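Local coordinates for protein orotidine 5'-phosphate decarboxylase (Pyrococcus horikoshii, PDB 2CZD) that probably catalyses the decarboxylation of orotidine 5'-monophosphate to UMP, the closing step of de novo UMP synthesis, at residues B[4-9]-B[26-31]; B[13-18]-B[44-49]; B[51-56]-B[79-84]; B[158-163]-B[179-184]. One frame throughout, in Å; residues are numbered along the deposited sequence.

In the fold
All four contacts belong to one eight-stranded parallel beta/alpha (TIM) barrel. Contacts 1, 3 and 4 each pair consecutive strands: 2-5 with 27-31, 53-60 with 81-85, and 158-161 with 181-184. Contact 2 lies outside that sheet and packs helix 11-21 on helix 41-50. Segments of contacts 1 and 2 alternate along the chain, whereas contacts 3 and 4 follow in series. Centres of contacts 1 and 2, and of 1 and 3, are about 10 Å apart; those of 2 and 4 are about 21 Å apart. Strand 2-5 bonds to strand 181-184 and so closes the barrel, which probably brings the substrate-binding residues of contacts 1 and 4 to the same end of it.

Contact 1 of 4, residues B[4-9]-B[26-31]; sequences LALDVY and SMIKVN
Tyr-9 and Asn-31 meet at about a right angle; ring and amide planes are 18° apart, and Asn-31 ND2, at the ring's edge in its plane, donates almost straight (171°) to Tyr-9 OH, 3.0 Å away. With CG between backbone N and carbonyl carbon (chi1 59°), Asn-31 is the N-cap of helix 32-38, its OD1 accepting from Leu-34 N. An alanine here removes both bonds, and would probably leave Tyr-9 OH and the start of helix 32-38 without their mates. Asp-7 is turned nearly flat against the same amide, but its OD1 is poorly angled for a bond. Lys-29 bends at its last two torsions, laying CE 3.8 Å from Ala-5 CB; NZ forms a salt bridge with Asp-57 and donates to a water that donates to Asp-7 OD2. These acids and the lysine probably line the substrate site. On the helix side, Leu-6, just past the strand, runs beside Ile-28, Leu-6 CB 3.7 Å from Ile-28 CG2. Backbone bonds such as Lys-29 N to Leu-4 O at 2.8 Å join these parallel strands of the TIM barrel's beta-alpha-beta unit 2-5, 11-21, 27-31. Helix 11-21 covers Leu-6 and Ile-28, while strands 53-60 and 181-184 flank the pair.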
loop_
_atom_site.group_PDB
_atom_site.type_symbol
_atom_site.label_atom_id
_atom_site.label_comp_id
_atom_site.label_asym_id
_atom_site.label_seq_id
_atom_site.Cartn_x
_atom_site.Cartn_y
_atom_site.Cartn_z
ATOM N N LEU B 4 -18.515 0.992 -8.584
ATOM C CA LEU B 4 -17.819 1.510 -9.760
ATOM C C LEU B 4 -16.358 1.798 -9.437
ATOM O O LEU B 4 -16.077 2.643 -8.583
ATOM C CB LEU B 4 -18.485 2.809 -10.242
ATOM C CG LEU B 4 -17.744 3.497 -11.395
ATOM C CD1 LEU B 4 -17.779 2.617 -12.634
ATOM C CD2 LEU B 4 -18.418 4.850 -11.690
ATOM N N ALA B 5 -15.453 1.080 -10.101
ATOM C CA ALA B 5 -14.006 1.306 -9.947
ATOM C C ALA B 5 -13.763 2.507 -10.864
ATOM O O ALA B 5 -13.605 2.367 -12.096
ATOM C CB ALA B 5 -13.223 0.089 -10.418
ATOM N N LEU B 6 -13.757 3.690 -10.248
ATOM C CA LEU B 6 -13.643 4.956 -10.972
ATOM C C LEU B 6 -12.202 5.299 -11.301
ATOM O O LEU B 6 -11.621 6.270 -10.774
ATOM C CB LEU B 6 -14.288 6.069 -10.154
ATOM C CG LEU B 6 -14.473 7.407 -10.880
ATOM C CD1 LEU B 6 -15.422 7.205 -12.057
ATOM C CD2 LEU B 6 -15.039 8.427 -9.910
ATOM N N ASP B 7 -11.651 4.504 -12.202
ATOM C CA ASP B 7 -10.261 4.645 -12.588
ATOM C C ASP B 7 -10.109 5.575 -13.785
ATOM O O ASP B 7 -9.587 5.203 -14.831
ATOM C CB ASP B 7 -9.672 3.260 -12.859
ATOM C CG ASP B 7 -9.692 2.361 -11.625
ATOM O OD1 ASP B 7 -9.821 2.892 -10.499
ATOM O OD2 ASP B 7 -9.564 1.125 -11.777
ATOM N N VAL B 8 -10.599 6.793 -13.590
ATOM C CA VAL B 8 -10.574 7.857 -14.583
ATOM C C VAL B 8 -9.692 8.891 -13.912
ATOM O O VAL B 8 -10.126 9.609 -13.010
ATOM C CB VAL B 8 -11.988 8.396 -14.804
ATOM C CG1 VAL B 8 -11.956 9.644 -15.688
ATOM C CG2 VAL B 8 -12.839 7.298 -15.427
ATOM N N TYR B 9 -8.447 8.953 -14.364
ATOM C CA TYR B 9 -7.465 9.821 -13.737
ATOM C C TYR B 9 -7.480 11.276 -14.158
ATOM O O TYR B 9 -6.467 11.968 -14.123
ATOM C CB TYR B 9 -6.088 9.170 -13.900
ATOM C CG TYR B 9 -6.103 7.715 -13.442
ATOM C CD1 TYR B 9 -6.540 7.373 -12.157
ATOM C CD2 TYR B 9 -5.755 6.679 -14.311
ATOM C CE1 TYR B 9 -6.639 6.042 -11.755
ATOM C CE2 TYR B 9 -5.848 5.341 -13.920
ATOM C CZ TYR B 9 -6.291 5.028 -12.641
ATOM O OH TYR B 9 -6.363 3.708 -12.261
ATOM N N SER B 26 -23.911 1.588 -6.113
ATOM C CA SER B 26 -24.006 1.692 -4.662
ATOM C C SER B 26 -22.787 2.330 -4.015
ATOM O O SER B 26 -22.882 2.904 -2.910
ATOM C CB SER B 26 -24.232 0.311 -4.060
ATOM O OG SER B 26 -25.429 -0.241 -4.576
ATOM N N MET B 27 -21.639 2.229 -4.683
ATOM C CA MET B 27 -20.405 2.820 -4.163
ATOM C C MET B 27 -19.450 3.148 -5.291
ATOM O O MET B 27 -19.542 2.586 -6.375
ATOM C CB MET B 27 -19.696 1.847 -3.215
ATOM C CG MET B 27 -20.533 1.449 -2.017
ATOM S SD MET B 27 -19.539 0.544 -0.837
ATOM C CE MET B 27 -20.825 -0.303 0.137
ATOM N N ILE B 28 -18.521 4.055 -5.003
ATOM C CA ILE B 28 -17.479 4.443 -5.935
ATOM C C ILE B 28 -16.192 3.985 -5.264
ATOM O O ILE B 28 -15.994 4.217 -4.065
ATOM C CB ILE B 28 -17.409 5.966 -6.107
ATOM C CG1 ILE B 28 -18.716 6.472 -6.722
ATOM C CG2 ILE B 28 -16.211 6.338 -6.963
ATOM C CD1 ILE B 28 -18.878 7.987 -6.638
ATOM N N LYS B 29 -15.342 3.309 -6.018
ATOM C CA LYS B 29 -14.057 2.854 -5.486
ATOM C C LYS B 29 -12.927 3.661 -6.137
ATOM O O LYS B 29 -12.852 3.776 -7.372
ATOM C CB LYS B 29 -13.863 1.354 -5.767
ATOM C CG LYS B 29 -12.531 0.790 -5.234
ATOM C CD LYS B 29 -12.483 -0.717 -5.473
ATOM C CE LYS B 29 -12.139 -1.069 -6.933
ATOM N NZ LYS B 29 -10.749 -0.650 -7.298
ATOM N N VAL B 30 -12.056 4.229 -5.312
ATOM C CA VAL B 30 -10.939 5.013 -5.824
ATOM C C VAL B 30 -9.630 4.326 -5.439
ATOM O O VAL B 30 -9.575 3.587 -4.456
ATOM C CB VAL B 30 -10.958 6.468 -5.285
ATOM C CG1 VAL B 30 -12.272 7.154 -5.693
ATOM C CG2 VAL B 30 -10.790 6.475 -3.769
ATOM N N ASN B 31 -8.581 4.555 -6.216
ATOM C CA ASN B 31 -7.296 3.917 -5.918
ATOM C C ASN B 31 -6.161 4.920 -5.704
ATOM O O ASN B 31 -6.382 6.125 -5.743
ATOM C CB ASN B 31 -6.937 2.930 -7.032
ATOM C CG ASN B 31 -6.846 3.588 -8.395
ATOM O OD1 ASN B 31 -6.764 4.804 -8.508
ATOM N ND2 ASN B 31 -6.832 2.773 -9.440
HETATM O O HOH W 1 -9.823 5.305 -8.933
HETATM O O HOH W 2 -10.775 2.050 -8.099
HETATM O O HOH W 3 -9.165 -0.559 -9.651
#

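Contact 2 of 4, residues B[13-18]-B[44-49]; sequences RAIKIA and RRLKEE
Ile-15 CD1 approaches the guanidinium of Arg-45 obliquely, the two side chains crossing at about a right angle. The nearest atoms are Arg-45 NH2 and Ile-15 CD1 at 3.1 Å, a tight approach, and Arg-45 NE lies 3.4 Å from the same methyl. A bend at chi3 (55°) turns the end of the arginine chain back toward Ile-15. The other flat group, the carboxylate of Glu-49, takes little part: the aliphatic part of that chain does the touching, with Glu-49 CG 3.9 Å from Ile-15 CG2.

Ile-15 therefore uses different branches against different neighbours. CD1 goes to Arg-45 and CG2 to Glu-49, while CG1 rests 3.9 Å from Leu-46 CD2, the two chains meeting at an oblique angle. Leu-46 CD2 also reaches Ala-18 CB, 4.2 Å away, one turn further along helix 11-21. The short axes of the two segments pass 10.2 Å apart at a signed crossing angle of -30°, so these are roughly parallel neighbours in the outer helical layer of the barrel. Leu-46 continues inward onto Val-30 and Ile-54 of the sheet, and Ala-18 packs on Ile-28.

No hydrogen bond joins the two segments, so the contact rests on apolar packing that is covered at its margin by charged chains. Arg-45 NH2 finds its ionic mate in Glu-12, just before segment 13-18, which probably helps to hold the guanidinium against Ile-15 CD1 and adds an electrostatic tie between the helices.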
loop_
_atom_site.group_PDB
_atom_site.type_symbol
_atom_site.label_atom_id
_atom_site.label_comp_id
_atom_site.label_asym_id
_atom_site.label_seq_id
_atom_site.Cartn_x
_atom_site.Cartn_y
_atom_site.Cartn_z
ATOM N N ARG B 13 -13.497 14.768 -15.216
ATOM C CA ARG B 13 -14.227 13.743 -15.948
ATOM C C ARG B 13 -14.741 12.666 -14.998
ATOM O O ARG B 13 -15.879 12.203 -15.115
ATOM C CB ARG B 13 -13.332 13.107 -17.012
ATOM C CG ARG B 13 -14.102 12.247 -18.002
ATOM C CD ARG B 13 -13.296 12.024 -19.276
ATOM N NE ARG B 13 -12.365 10.906 -19.169
ATOM C CZ ARG B 13 -12.706 9.630 -19.320
ATOM N NH1 ARG B 13 -11.789 8.676 -19.198
ATOM N NH2 ARG B 13 -13.964 9.307 -19.601
ATOM N N ALA B 14 -13.901 12.267 -14.050
ATOM C CA ALA B 14 -14.302 11.243 -13.085
ATOM C C ALA B 14 -15.569 11.648 -12.332
ATOM O O ALA B 14 -16.480 10.838 -12.153
ATOM C CB ALA B 14 -13.173 10.983 -12.106
ATOM N N ILE B 15 -15.624 12.903 -11.892
ATOM C CA ILE B 15 -16.770 13.411 -11.152
ATOM C C ILE B 15 -18.019 13.424 -12.031
ATOM O O ILE B 15 -19.103 13.055 -11.579
ATOM C CB ILE B 15 -16.475 14.828 -10.604
ATOM C CG1 ILE B 15 -15.379 14.736 -9.539
ATOM C CG2 ILE B 15 -17.728 15.455 -10.032
ATOM C CD1 ILE B 15 -14.920 16.088 -9.022
ATOM N N LYS B 16 -17.858 13.830 -13.289
ATOM C CA LYS B 16 -18.975 13.871 -14.227
ATOM C C LYS B 16 -19.537 12.479 -14.461
ATOM O O LYS B 16 -20.748 12.288 -14.473
ATOM C CB LYS B 16 -18.535 14.474 -15.562
ATOM C CG LYS B 16 -18.296 15.972 -15.500
ATOM C CD LYS B 16 -18.035 16.558 -16.879
ATOM C CE LYS B 16 -17.930 18.089 -16.820
ATOM N NZ LYS B 16 -16.816 18.525 -15.931
ATOM N N ILE B 17 -18.651 11.508 -14.637
ATOM C CA ILE B 17 -19.087 10.132 -14.858
ATOM C C ILE B 17 -19.794 9.582 -13.619
ATOM O O ILE B 17 -20.853 8.965 -13.723
ATOM C CB ILE B 17 -17.886 9.228 -15.241
ATOM C CG1 ILE B 17 -17.365 9.631 -16.624
ATOM C CG2 ILE B 17 -18.292 7.765 -15.240
ATOM C CD1 ILE B 17 -16.099 8.913 -17.041
ATOM N N ALA B 18 -19.228 9.817 -12.438
ATOM C CA ALA B 18 -19.856 9.316 -11.222
ATOM C C ALA B 18 -21.258 9.896 -11.031
ATOM O O ALA B 18 -22.183 9.188 -10.642
ATOM C CB ALA B 18 -18.971 9.628 -9.999
ATOM N N ARG B 44 -13.184 14.017 -1.159
ATOM C CA ARG B 44 -14.194 14.910 -0.603
ATOM C C ARG B 44 -15.014 15.516 -1.723
ATOM O O ARG B 44 -16.231 15.690 -1.582
ATOM C CB ARG B 44 -13.570 16.026 0.242
ATOM C CG ARG B 44 -14.602 17.015 0.831
ATOM C CD ARG B 44 -15.592 16.366 1.832
ATOM N NE ARG B 44 -14.957 15.952 3.090
ATOM C CZ ARG B 44 -15.521 15.140 3.981
ATOM N NH1 ARG B 44 -16.735 14.651 3.763
ATOM N NH2 ARG B 44 -14.869 14.803 5.086
ATOM N N ARG B 45 -14.361 15.835 -2.837
ATOM C CA ARG B 45 -15.084 16.411 -3.968
ATOM C C ARG B 45 -16.146 15.411 -4.425
ATOM O O ARG B 45 -17.309 15.775 -4.645
ATOM C CB ARG B 45 -14.135 16.711 -5.130
ATOM C CG ARG B 45 -13.059 17.733 -4.828
ATOM C CD ARG B 45 -12.046 17.791 -5.971
ATOM N NE ARG B 45 -12.715 18.051 -7.240
ATOM C CZ ARG B 45 -12.110 18.078 -8.422
ATOM N NH1 ARG B 45 -10.803 17.857 -8.513
ATOM N NH2 ARG B 45 -12.817 18.342 -9.516
ATOM N N LEU B 46 -15.746 14.147 -4.561
ATOM C CA LEU B 46 -16.669 13.102 -4.979
ATOM C C LEU B 46 -17.802 12.952 -3.961
ATOM O O LEU B 46 -18.973 12.850 -4.341
ATOM C CB LEU B 46 -15.929 11.762 -5.151
ATOM C CG LEU B 46 -15.064 11.562 -6.408
ATOM C CD1 LEU B 46 -14.137 10.353 -6.223
ATOM C CD2 LEU B 46 -15.962 11.388 -7.635
ATOM N N LYS B 47 -17.472 12.968 -2.674
ATOM C CA LYS B 47 -18.508 12.822 -1.658
ATOM C C LYS B 47 -19.503 13.984 -1.722
ATOM O O LYS B 47 -20.709 13.773 -1.647
ATOM C CB LYS B 47 -17.888 12.749 -0.251
ATOM C CG LYS B 47 -18.905 12.629 0.880
ATOM C CD LYS B 47 -19.872 11.450 0.654
ATOM C CE LYS B 47 -19.168 10.083 0.682
ATOM N NZ LYS B 47 -18.694 9.733 2.056
ATOM N N GLU B 48 -18.993 15.204 -1.858
ATOM C CA GLU B 48 -19.863 16.375 -1.911
ATOM C C GLU B 48 -20.695 16.434 -3.190
ATOM O O GLU B 48 -21.874 16.809 -3.163
ATOM C CB GLU B 48 -19.026 17.649 -1.781
ATOM C CG GLU B 48 -18.373 17.832 -0.409
ATOM C CD GLU B 48 -19.381 18.161 0.681
ATOM O OE1 GLU B 48 -20.267 19.015 0.442
ATOM O OE2 GLU B 48 -19.279 17.571 1.779
ATOM N N GLU B 49 -20.083 16.054 -4.303
ATOM C CA GLU B 49 -20.745 16.088 -5.609
ATOM C C GLU B 49 -21.766 14.990 -5.890
ATOM O O GLU B 49 -22.755 15.236 -6.577
ATOM C CB GLU B 49 -19.696 16.054 -6.724
ATOM C CG GLU B 49 -18.895 17.331 -6.878
ATOM C CD GLU B 49 -19.735 18.455 -7.430
ATOM O OE1 GLU B 49 -20.298 18.278 -8.535
ATOM O OE2 GLU B 49 -19.844 19.505 -6.761
#

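Contact 3 of 4, residues B[51-56]-B[79-84]; sequences GVEIIA and ADYVIV
Ile-55 lies between Tyr-81 and Ile-83 at the apolar centre, and its two branches divide the work. Its CG1 approaches Tyr-81 CD1 at 3.8 Å, while CG2 reaches Ile-83 CG1 at 3.7 Å. The branch directions follow from chi1 of -65°, which sets CG2 anti to the backbone N and CG1 beside it. These three side chains belong to the barrel interior, with Met-27 and Ile-103. The outward side is thinner: Ala-56 CB meets Ala-79 CB at 4.2 Å beneath Val-74 of helix 64-76.

Strand 53-60, helix 64-76 and strand 81-85 form a beta-alpha-beta crossover unit of the TIM barrel. Its strands run parallel, 4.6 Å apart at closest approach of their short axes. Ala-56 both donates to Tyr-81 O and accepts from Ile-83 N, the regular parallel pattern. Toward the start of the strands the carbonyl of Ile-54 is gripped twice, by Asp-80 N and by Tyr-81 N.

The Asp-80 side chain completes a two-way link to Ile-54: OD2 accepts from Ile-54 N at 2.9 Å through the anti lone pair, and also forms a salt bridge with Lys-47 of helix 41-50. Glu-53, extended beyond CG, passes Asp-80 at about a right angle and ends at the edge of the Tyr-81 ring. Tyr-81 OH donates to Glu-53 OE2 at 2.9 Å, coming 45° out of the carboxylate plane. Placing an alanine at Glu-53 would probably leave the tyrosine hydroxyl without this acceptor and open a gap beside Asp-80. The Tyr-81 ring also meets that of Phe-134, in the loop before strand 135-137, planes at about 45°.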
loop_
_atom_site.group_PDB
_atom_site.type_symbol
_atom_site.label_atom_id
_atom_site.label_comp_id
_atom_site.label_asym_id
_atom_site.label_seq_id
_atom_site.Cartn_x
_atom_site.Cartn_y
_atom_site.Cartn_z
ATOM N N GLY B 51 -22.733 12.240 -3.235
ATOM C CA GLY B 51 -23.435 11.673 -2.095
ATOM C C GLY B 51 -23.399 10.148 -2.108
ATOM O O GLY B 51 -24.148 9.488 -1.378
ATOM N N VAL B 52 -22.526 9.588 -2.943
ATOM C CA VAL B 52 -22.378 8.133 -3.057
ATOM C C VAL B 52 -21.244 7.675 -2.131
ATOM O O VAL B 52 -20.233 8.372 -2.005
ATOM C CB VAL B 52 -22.028 7.723 -4.494
ATOM C CG1 VAL B 52 -21.832 6.217 -4.568
ATOM C CG2 VAL B 52 -23.174 8.121 -5.444
ATOM N N GLU B 53 -21.418 6.525 -1.483
ATOM C CA GLU B 53 -20.390 6.007 -0.573
ATOM C C GLU B 53 -19.098 5.726 -1.322
ATOM O O GLU B 53 -19.115 5.332 -2.485
ATOM C CB GLU B 53 -20.883 4.740 0.132
ATOM C CG GLU B 53 -21.816 5.056 1.303
ATOM C CD GLU B 53 -22.274 3.830 2.053
ATOM O OE1 GLU B 53 -22.975 4.006 3.073
ATOM O OE2 GLU B 53 -21.949 2.696 1.638
ATOM N N ILE B 54 -17.974 5.932 -0.637
ATOM C CA ILE B 54 -16.660 5.742 -1.245
ATOM C C ILE B 54 -15.785 4.687 -0.599
ATOM O O ILE B 54 -15.653 4.634 0.627
ATOM C CB ILE B 54 -15.872 7.083 -1.242
ATOM C CG1 ILE B 54 -16.630 8.125 -2.074
ATOM C CG2 ILE B 54 -14.469 6.883 -1.804
ATOM C CD1 ILE B 54 -16.066 9.522 -1.936
ATOM N N ILE B 55 -15.232 3.820 -1.436
ATOM C CA ILE B 55 -14.284 2.819 -0.977
ATOM C C ILE B 55 -12.899 3.268 -1.441
ATOM O O ILE B 55 -12.696 3.533 -2.629
ATOM C CB ILE B 55 -14.530 1.435 -1.606
ATOM C CG1 ILE B 55 -15.871 0.881 -1.154
ATOM C CG2 ILE B 55 -13.397 0.451 -1.181
ATOM C CD1 ILE B 55 -16.341 -0.332 -2.014
ATOM N N ALA B 56 -11.940 3.353 -0.520
ATOM C CA ALA B 56 -10.568 3.709 -0.889
ATOM C C ALA B 56 -9.797 2.388 -0.982
ATOM O O ALA B 56 -9.500 1.752 0.046
ATOM C CB ALA B 56 -9.943 4.640 0.165
ATOM N N ALA B 79 -13.778 9.088 2.766
ATOM C CA ALA B 79 -13.940 7.665 2.471
ATOM C C ALA B 79 -14.832 7.016 3.506
ATOM O O ALA B 79 -14.781 7.361 4.690
ATOM C CB ALA B 79 -12.569 6.934 2.464
ATOM N N ASP B 80 -15.646 6.069 3.052
ATOM C CA ASP B 80 -16.520 5.319 3.935
ATOM C C ASP B 80 -15.915 3.963 4.273
ATOM O O ASP B 80 -16.230 3.391 5.311
ATOM C CB ASP B 80 -17.889 5.129 3.286
ATOM C CG ASP B 80 -18.614 6.432 3.124
ATOM O OD1 ASP B 80 -19.099 6.980 4.146
ATOM O OD2 ASP B 80 -18.676 6.908 1.978
ATOM N N TYR B 81 -15.061 3.444 3.388
ATOM C CA TYR B 81 -14.416 2.146 3.621
ATOM C C TYR B 81 -12.999 2.187 3.101
ATOM O O TYR B 81 -12.718 2.853 2.111
ATOM C CB TYR B 81 -15.109 0.988 2.871
ATOM C CG TYR B 81 -16.598 0.914 3.039
ATOM C CD1 TYR B 81 -17.436 1.677 2.226
ATOM C CD2 TYR B 81 -17.169 0.122 4.032
ATOM C CE1 TYR B 81 -18.821 1.651 2.402
ATOM C CE2 TYR B 81 -18.563 0.092 4.220
ATOM C CZ TYR B 81 -19.369 0.865 3.400
ATOM O OH TYR B 81 -20.731 0.891 3.622
ATOM N N VAL B 82 -12.103 1.454 3.759
ATOM C CA VAL B 82 -10.732 1.371 3.281
ATOM C C VAL B 82 -10.406 -0.104 3.119
ATOM O O VAL B 82 -10.701 -0.909 4.016
ATOM C CB VAL B 82 -9.721 1.988 4.304
ATOM C CG1 VAL B 82 -8.298 1.630 3.910
ATOM C CG2 VAL B 82 -9.872 3.513 4.342
ATOM N N ILE B 83 -9.839 -0.461 1.962
ATOM C CA ILE B 83 -9.407 -1.844 1.722
ATOM C C ILE B 83 -8.015 -2.033 2.334
ATOM O O ILE B 83 -7.085 -1.265 2.058
ATOM C CB ILE B 83 -9.391 -2.165 0.216
ATOM C CG1 ILE B 83 -10.831 -2.106 -0.296
ATOM C CG2 ILE B 83 -8.788 -3.572 -0.053
ATOM C CD1 ILE B 83 -11.002 -2.351 -1.816
ATOM N N VAL B 84 -7.880 -3.070 3.158
ATOM C CA VAL B 84 -6.630 -3.348 3.851
ATOM C C VAL B 84 -6.226 -4.798 3.672
ATOM O O VAL B 84 -7.083 -5.684 3.539
ATOM C CB VAL B 84 -6.778 -3.069 5.371
ATOM C CG1 VAL B 84 -7.178 -1.633 5.601
ATOM C CG2 VAL B 84 -7.816 -4.024 5.964
#

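Contact 4 of 4, residues B[158-163]-B[179-184]; sequences KILAPG and ADYIIV
Lys-158 starts its run over Asp-180 at CB, 3.5 Å from Asp-180 OD1, with the edge of the Tyr-181 ring also nearby. CG follows, 4.2 Å from Asp-180 OD1. A turn at chi2 (-66°) then carries the chain across the carboxylate at about a right angle, so that CD stands 3.5 Å from Asp-180 CG. Beyond it the extended chain ends with NZ 4.3 Å from Asp-180 OD2, opposite charges too far apart for a salt bridge.

The carboxylate is held instead by backbone. Asp-180 OD1 accepts from Ile-159 N at 2.9 Å through its anti lone pair, and Ile-159 O takes both Asp-180 N, at 2.8 Å, and the longer Tyr-181 N. Further on, Ala-161 donates to Tyr-181 O and accepts from Ile-183 N, although this last donor lies well above the carbonyl plane. The parallel pair is part of a beta-alpha-beta crossover through helix 170-177.

Leu-160 and Tyr-181 lie side by side on the barrel's inner surface, where Val-3 touches both. There Pro-162 and Ile-183 also point the same way, their CB atoms 3.8 Å apart. On the helix side, Ala-161 CB rests 3.9 Å from Ala-179 CB. At the strand ends a water accepts from Gly-163 N and donates to Ile-183 O, bridging the chains where the substrate-binding loop begins.

Chemically, the Asp-180 end is tied by direct bonds, with the lysine charge probably easing the negative charge on the carboxylate, whereas the Gly-163 end, beyond the Ile-183 N to Ala-161 O bond, adds apolar packing and a water, beside residues that probably contact the substrate.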
loop_
_atom_site.group_PDB
_atom_site.type_symbol
_atom_site.label_atom_id
_atom_site.label_comp_id
_atom_site.label_asym_id
_atom_site.label_seq_id
_atom_site.Cartn_x
_atom_site.Cartn_y
_atom_site.Cartn_z
ATOM N N LYS B 158 -19.784 -9.117 4.087
ATOM C CA LYS B 158 -20.119 -9.042 2.665
ATOM C C LYS B 158 -18.973 -9.471 1.756
ATOM O O LYS B 158 -17.805 -9.535 2.163
ATOM C CB LYS B 158 -20.500 -7.609 2.272
ATOM C CG LYS B 158 -21.548 -6.922 3.150
ATOM C CD LYS B 158 -22.888 -7.590 3.047
ATOM C CE LYS B 158 -23.923 -6.839 3.902
ATOM N NZ LYS B 158 -25.276 -7.464 3.885
ATOM N N ILE B 159 -19.338 -9.805 0.518
ATOM C CA ILE B 159 -18.360 -10.160 -0.487
ATOM C C ILE B 159 -18.508 -9.196 -1.665
ATOM O O ILE B 159 -19.624 -8.957 -2.159
ATOM C CB ILE B 159 -18.563 -11.594 -0.977
ATOM C CG1 ILE B 159 -18.168 -12.560 0.137
ATOM C CG2 ILE B 159 -17.704 -11.873 -2.207
ATOM C CD1 ILE B 159 -18.396 -14.042 -0.233
ATOM N N LEU B 160 -17.391 -8.615 -2.086
ATOM C CA LEU B 160 -17.371 -7.710 -3.236
ATOM C C LEU B 160 -16.597 -8.472 -4.308
ATOM O O LEU B 160 -15.493 -8.939 -4.053
ATOM C CB LEU B 160 -16.658 -6.395 -2.890
ATOM C CG LEU B 160 -17.379 -5.511 -1.866
ATOM C CD1 LEU B 160 -17.008 -5.957 -0.453
ATOM C CD2 LEU B 160 -16.979 -4.043 -2.043
ATOM N N ALA B 161 -17.157 -8.581 -5.512
ATOM C CA ALA B 161 -16.521 -9.375 -6.565
ATOM C C ALA B 161 -16.175 -8.653 -7.866
ATOM O O ALA B 161 -17.074 -8.225 -8.611
ATOM C CB ALA B 161 -17.399 -10.588 -6.902
ATOM N N PRO B 162 -14.873 -8.479 -8.133
ATOM C CA PRO B 162 -14.408 -7.828 -9.357
ATOM C C PRO B 162 -14.183 -8.927 -10.407
ATOM O O PRO B 162 -14.317 -10.125 -10.132
ATOM C CB PRO B 162 -13.078 -7.208 -8.937
ATOM C CG PRO B 162 -12.517 -8.261 -7.990
ATOM C CD PRO B 162 -13.749 -8.732 -7.203
ATOM N N GLY B 163 -13.878 -8.505 -11.634
ATOM C CA GLY B 163 -13.540 -9.460 -12.684
ATOM C C GLY B 163 -14.609 -10.372 -13.255
ATOM O O GLY B 163 -14.298 -11.453 -13.759
ATOM N N ALA B 179 -21.917 -13.032 -4.167
ATOM C CA ALA B 179 -21.451 -11.657 -4.240
ATOM C C ALA B 179 -22.519 -10.655 -3.816
ATOM O O ALA B 179 -23.609 -10.601 -4.413
ATOM C CB ALA B 179 -20.990 -11.315 -5.667
ATOM N N ASP B 180 -22.234 -9.860 -2.781
ATOM C CA ASP B 180 -23.160 -8.800 -2.393
ATOM C C ASP B 180 -23.044 -7.598 -3.332
ATOM O O ASP B 180 -24.013 -6.874 -3.551
ATOM C CB ASP B 180 -22.889 -8.339 -0.965
ATOM C CG ASP B 180 -23.159 -9.432 0.029
ATOM O OD1 ASP B 180 -22.191 -10.085 0.472
ATOM O OD2 ASP B 180 -24.357 -9.654 0.348
ATOM N N TYR B 181 -21.832 -7.381 -3.847
ATOM C CA TYR B 181 -21.520 -6.300 -4.774
ATOM C C TYR B 181 -20.658 -6.832 -5.897
ATOM O O TYR B 181 -19.832 -7.740 -5.697
ATOM C CB TYR B 181 -20.702 -5.194 -4.088
ATOM C CG TYR B 181 -21.393 -4.547 -2.916
ATOM C CD1 TYR B 181 -22.188 -3.412 -3.092
ATOM C CD2 TYR B 181 -21.269 -5.085 -1.633
ATOM C CE1 TYR B 181 -22.846 -2.821 -2.012
ATOM C CE2 TYR B 181 -21.919 -4.512 -0.553
ATOM C CZ TYR B 181 -22.702 -3.386 -0.746
ATOM O OH TYR B 181 -23.354 -2.827 0.322
ATOM N N ILE B 182 -20.847 -6.240 -7.077
ATOM C CA ILE B 182 -20.066 -6.563 -8.249
ATOM C C ILE B 182 -19.233 -5.301 -8.491
ATOM O O ILE B 182 -19.791 -4.195 -8.513
ATOM C CB ILE B 182 -20.972 -6.791 -9.478
ATOM C CG1 ILE B 182 -21.928 -7.964 -9.213
ATOM C CG2 ILE B 182 -20.116 -7.062 -10.696
ATOM C CD1 ILE B 182 -21.207 -9.248 -8.930
ATOM N N ILE B 183 -17.913 -5.447 -8.617
ATOM C CA ILE B 183 -17.039 -4.298 -8.885
ATOM C C ILE B 183 -16.845 -4.244 -10.398
ATOM O O ILE B 183 -16.379 -5.209 -11.015
ATOM C CB ILE B 183 -15.669 -4.468 -8.196
ATOM C CG1 ILE B 183 -15.878 -4.445 -6.680
ATOM C CG2 ILE B 183 -14.693 -3.397 -8.658
ATOM C CD1 ILE B 183 -14.629 -4.835 -5.909
ATOM N N VAL B 184 -17.262 -3.122 -10.974
ATOM C CA VAL B 184 -17.185 -2.887 -12.410
ATOM C C VAL B 184 -16.338 -1.660 -12.724
ATOM O O VAL B 184 -16.469 -0.650 -12.052
ATOM C CB VAL B 184 -18.601 -2.656 -12.961
ATOM C CG1 VAL B 184 -18.555 -2.487 -14.499
ATOM C CG2 VAL B 184 -19.487 -3.831 -12.592
HETATM O O HOH W 4 -13.630 -5.652 -12.287
#